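Local coordinates for methyl-accepting chemotaxis protein (Vibrio cholerae, PDB 6CEQ) that senses oxygen through two heme-binding PAS domains and, as a chemoreceptor, probably relays the signal for chemotaxis, at residues 30-33 against 34-37. Sequence-based numbering, arbitrary orientation.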
loop_
_atom_site.group_PDB
_atom_site.type_symbol
_atom_site.label_atom_id
_atom_site.label_comp_id
_atom_site.label_asym_id
_atom_site.label_seq_id
_atom_site.Cartn_x
_atom_site.Cartn_y
_atom_site.Cartn_z
ATOM N N THR A 30 1.185 7.520 -10.730
ATOM C CA THR A 30 1.519 8.689 -11.533
ATOM C C THR A 30 0.366 9.045 -12.460
ATOM O O THR A 30 -0.020 10.215 -12.564
ATOM C CB THR A 30 2.808 8.427 -12.312
ATOM O OG1 THR A 30 3.839 8.082 -11.383
ATOM C CG2 THR A 30 3.231 9.676 -13.072
ATOM N N HIS A 31 -0.209 8.039 -13.125
ATOM C CA HIS A 31 -1.392 8.260 -13.951
ATOM C C HIS A 31 -2.531 8.873 -13.141
ATOM O O HIS A 31 -3.209 9.802 -13.606
ATOM C CB HIS A 31 -1.835 6.933 -14.560
ATOM C CG HIS A 31 -3.001 7.047 -15.487
ATOM N ND1 HIS A 31 -3.718 5.947 -15.914
ATOM C CD2 HIS A 31 -3.561 8.114 -16.102
ATOM C CE1 HIS A 31 -4.680 6.337 -16.725
ATOM N NE2 HIS A 31 -4.608 7.650 -16.858
ATOM N N ARG A 32 -2.740 8.386 -11.921
ATOM C CA ARG A 32 -3.860 8.796 -11.084
ATOM C C ARG A 32 -3.530 9.961 -10.167
ATOM O O ARG A 32 -4.288 10.218 -9.230
ATOM C CB ARG A 32 -4.345 7.621 -10.230
ATOM C CG ARG A 32 -4.939 6.487 -11.008
ATOM C CD ARG A 32 -6.012 6.984 -11.950
ATOM N NE ARG A 32 -6.700 5.879 -12.597
ATOM C CZ ARG A 32 -7.222 5.949 -13.813
ATOM N NH1 ARG A 32 -7.130 7.078 -14.511
ATOM N NH2 ARG A 32 -7.827 4.893 -14.334
ATOM N N GLU A 33 -2.425 10.668 -10.401
ATOM C CA GLU A 33 -2.105 11.798 -9.534
ATOM C C GLU A 33 -3.196 12.872 -9.501
ATOM O O GLU A 33 -3.344 13.506 -8.436
ATOM C CB GLU A 33 -0.731 12.380 -9.923
ATOM C CG GLU A 33 0.403 11.909 -8.980
ATOM C CD GLU A 33 1.812 12.142 -9.528
ATOM O OE1 GLU A 33 1.946 12.813 -10.573
ATOM O OE2 GLU A 33 2.789 11.650 -8.910
ATOM N N PRO A 34 -3.978 13.138 -10.562
ATOM C CA PRO A 34 -5.148 14.026 -10.396
ATOM C C PRO A 34 -6.080 13.607 -9.267
ATOM O O PRO A 34 -6.432 14.428 -8.407
ATOM C CB PRO A 34 -5.844 13.945 -11.761
ATOM C CG PRO A 34 -4.751 13.640 -12.721
ATOM C CD PRO A 34 -3.725 12.829 -11.987
ATOM N N GLU A 35 -6.505 12.341 -9.261
ATOM C CA GLU A 35 -7.375 11.849 -8.198
ATOM C C GLU A 35 -6.639 11.791 -6.861
ATOM O O GLU A 35 -7.231 12.057 -5.807
ATOM C CB GLU A 35 -7.925 10.475 -8.577
ATOM C CG GLU A 35 -8.933 10.484 -9.720
ATOM C CD GLU A 35 -8.298 10.581 -11.100
ATOM O OE1 GLU A 35 -7.059 10.452 -11.212
ATOM O OE2 GLU A 35 -9.047 10.777 -12.082
ATOM N N LEU A 36 -5.354 11.426 -6.876
ATOM C CA LEU A 36 -4.625 11.276 -5.618
ATOM C C LEU A 36 -4.279 12.627 -5.000
ATOM O O LEU A 36 -4.262 12.764 -3.771
ATOM C CB LEU A 36 -3.368 10.437 -5.825
ATOM C CG LEU A 36 -3.710 8.974 -6.099
ATOM C CD1 LEU A 36 -2.471 8.221 -6.523
ATOM C CD2 LEU A 36 -4.348 8.338 -4.874
ATOM N N ALA A 37 -3.974 13.631 -5.825
ATOM C CA ALA A 37 -3.701 14.956 -5.276
ATOM C C ALA A 37 -4.954 15.622 -4.712
ATOM O O ALA A 37 -4.843 16.473 -3.824
ATOM C CB ALA A 37 -3.069 15.855 -6.341
HETATM O O HOH W 1 -6.188 9.694 -13.753
#
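Arg-32 and Leu-36 are joined by an i to i+4 backbone bond, Leu-36 N to Arg-32 O at 2.9 Å, and Ala-37 N repeats the spacing on Glu-33 O at 2.7 Å. Arg-32 thereby serves as N-cap of helix 33-39; it is also the first residue after helix 23-31 to leave helical phi/psi, so helix 23-31 ends and helix 33-39 begins across this one residue. Pro-34, with no N-H to offer, fits the first turn of the new helix, and its CD lies 3.5 Å from His-31 O. In this PAS domain, whose antiparallel sheet has strand order 2-1-5-4-3, the junction sits at the surface, yet the buried side chain of Leu-36 comes within about 5 Å of the heme and also touches Phe-43 and Leu-84.

Arg-32 and Glu-35 approach without a direct salt bridge: NH1 of Arg-32 stays 4.7 Å from OE1 of Glu-35, and their guanidinium and carboxylate planes are turned 75° apart. A water bridges them instead, donating to Glu-35 OE1 and to His-31 O while accepting from Arg-32 NH1 at the guanidinium edge. Glu-35 bends at chi2 (79°), which folds its carboxylate back until OE1 lies 3.7 Å from the Arg-32 CD methylene. At such a separation the attraction of the opposite charges probably adds to the water bridge. Arg-32 NH1 also sits 3.3 Å above the plane of the His-31 imidazole, displaced toward the ring rim. CB and CG of Leu-36 pack against the carbonyl oxygen of Arg-32. The Glu-33 chain, for its part, extends beyond CG toward a weak hydrogen bond from Ala-45 N to its OE2.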